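Local coordinates for putative immunoglobulin-blocking virulence protein (PDB 7ADK) that probably takes part in blocking host immunoglobulins as a virulence factor of a mycoplasma, at residues A[199-205]-A[314-320]. Residues are numbered along the deposited sequence; the frame is centred on the assembly and turned at random.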
# COMPACT_ATOMS: atom_id res chain seq x y z
N TYR A 199 4.14 40.98 -13.79
CA TYR A 199 4.10 39.53 -14.04
C TYR A 199 2.76 39.04 -14.63
O TYR A 199 2.77 38.15 -15.48
CB TYR A 199 4.45 38.79 -12.75
CG TYR A 199 4.68 37.30 -12.91
CD1 TYR A 199 5.92 36.84 -13.38
CD2 TYR A 199 3.66 36.37 -12.62
CE1 TYR A 199 6.13 35.46 -13.59
CE2 TYR A 199 3.88 35.00 -12.81
CZ TYR A 199 5.11 34.54 -13.31
OH TYR A 199 5.31 33.22 -13.47
N ASP A 200 1.64 39.64 -14.22
CA ASP A 200 0.28 39.30 -14.72
C ASP A 200 -0.12 40.02 -16.03
O ASP A 200 -1.28 40.00 -16.44
CB ASP A 200 -0.74 39.43 -13.58
CG ASP A 200 -0.57 38.40 -12.46
OD1 ASP A 200 -0.16 37.25 -12.72
OD2 ASP A 200 -0.89 38.74 -11.31
N GLU A 201 0.84 40.61 -16.74
CA GLU A 201 0.64 41.04 -18.12
C GLU A 201 0.31 39.83 -19.01
O GLU A 201 1.01 38.82 -19.01
CB GLU A 201 1.88 41.81 -18.60
CG GLU A 201 1.89 42.15 -20.10
CD GLU A 201 2.65 41.15 -20.97
OE1 GLU A 201 3.77 40.75 -20.61
OE2 GLU A 201 2.17 40.82 -22.08
N GLY A 202 -0.77 39.93 -19.78
CA GLY A 202 -1.27 38.83 -20.61
C GLY A 202 -2.24 37.87 -19.92
O GLY A 202 -2.53 36.81 -20.47
N VAL A 203 -2.74 38.23 -18.73
CA VAL A 203 -3.86 37.56 -18.03
C VAL A 203 -4.86 38.55 -17.41
O VAL A 203 -5.58 38.20 -16.48
CB VAL A 203 -3.38 36.49 -17.02
CG1 VAL A 203 -2.81 35.26 -17.71
CG2 VAL A 203 -2.36 36.99 -16.01
N GLY A 204 -4.97 39.78 -17.93
CA GLY A 204 -5.98 40.77 -17.53
C GLY A 204 -7.35 40.49 -18.15
O GLY A 204 -7.48 39.67 -19.05
N LEU A 205 -8.40 41.18 -17.70
CA LEU A 205 -9.77 40.87 -18.13
C LEU A 205 -10.02 41.01 -19.64
O LEU A 205 -10.76 40.21 -20.20
CB LEU A 205 -10.79 41.72 -17.36
CG LEU A 205 -11.11 41.13 -15.98
CD1 LEU A 205 -11.70 42.18 -15.06
CD2 LEU A 205 -12.10 39.98 -16.12
N SER A 314 -4.84 41.77 -8.09
CA SER A 314 -4.03 41.01 -9.06
C SER A 314 -4.78 40.95 -10.39
O SER A 314 -5.93 40.51 -10.41
CB SER A 314 -3.73 39.59 -8.57
OG SER A 314 -3.24 38.76 -9.61
N PRO A 315 -4.17 41.33 -11.52
CA PRO A 315 -4.82 41.18 -12.81
C PRO A 315 -5.22 39.75 -13.17
O PRO A 315 -6.13 39.58 -13.96
CB PRO A 315 -3.85 41.77 -13.83
CG PRO A 315 -3.03 42.76 -13.02
CD PRO A 315 -2.95 42.10 -11.66
N ARG A 316 -4.61 38.72 -12.56
CA ARG A 316 -4.99 37.31 -12.77
C ARG A 316 -6.21 36.89 -11.94
O ARG A 316 -6.94 35.99 -12.33
CB ARG A 316 -3.75 36.44 -12.46
CG ARG A 316 -3.85 34.98 -12.92
CD ARG A 316 -2.62 34.13 -12.57
NE ARG A 316 -1.38 34.66 -13.13
CZ ARG A 316 -0.62 34.15 -14.08
NH1 ARG A 316 -0.82 32.99 -14.61
NH2 ARG A 316 0.36 34.84 -14.51
N SER A 317 -6.44 37.57 -10.82
CA SER A 317 -7.54 37.30 -9.88
C SER A 317 -8.76 38.19 -10.09
O SER A 317 -9.76 38.03 -9.40
CB SER A 317 -7.03 37.49 -8.46
OG SER A 317 -5.91 36.67 -8.21
N ALA A 318 -8.67 39.18 -10.99
CA ALA A 318 -9.73 40.14 -11.24
C ALA A 318 -10.95 39.50 -11.92
O ALA A 318 -10.79 38.81 -12.92
CB ALA A 318 -9.17 41.27 -12.10
N PHE A 319 -12.15 39.82 -11.44
CA PHE A 319 -13.42 39.48 -12.07
C PHE A 319 -14.35 40.70 -12.09
O PHE A 319 -14.12 41.69 -11.41
CB PHE A 319 -14.06 38.25 -11.40
CG PHE A 319 -14.65 38.46 -10.02
CD1 PHE A 319 -13.85 38.26 -8.89
CD2 PHE A 319 -16.00 38.81 -9.86
CE1 PHE A 319 -14.40 38.41 -7.60
CE2 PHE A 319 -16.55 38.97 -8.58
CZ PHE A 319 -15.75 38.77 -7.45
N ILE A 320 -15.40 40.64 -12.89
CA ILE A 320 -16.44 41.67 -12.96
C ILE A 320 -17.66 41.14 -12.21
O ILE A 320 -18.14 40.06 -12.53
CB ILE A 320 -16.78 41.93 -14.45
CG1 ILE A 320 -15.57 42.45 -15.25
CG2 ILE A 320 -17.95 42.90 -14.61
CD1 ILE A 320 -15.62 42.08 -16.72
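Asp200 and Arg316 form a salt bridge in which two guanidinium nitrogens, side-on, grip one carboxylate oxygen. Asp200 OD1 takes Arg316 NE at 2.9 Å and Arg316 NH2 at 3.0 Å. OD1 lies in the guanidinium plane, and the carboxylate is turned 58° from it. The arginine chain runs extended from the backbone and bends at chi3 (-59°), which presents this NE side to the aspartate. The other carboxylate oxygen, Asp200 OD2, accepts a hydrogen bond from Ser314 OG at 2.9 Å. The same hydroxyl receives Arg316 N in an ST turn, so the residue that holds OD2 also ties back to the arginine's own backbone. Asp200 opens a type II beta turn that ends at Val203. That turn thus docks on the bend leading into strand 318-320, an outer strand of a three-stranded antiparallel sheet.

Van der Waals contacts flank the polar group. Val203 CG2 sits over one guanidinium face, offset toward its rim, 3.8 Å from Arg316 NH2. Pro315 CB packs on Asp200 CB at 3.9 Å. Further along, Leu205 CD1 makes apolar contacts with Ala318 CB and, at 3.9 Å, Ile320 CG1. Arg248, from helix 247-253, donates to the carbonyl oxygens of both Val203 and Ala318.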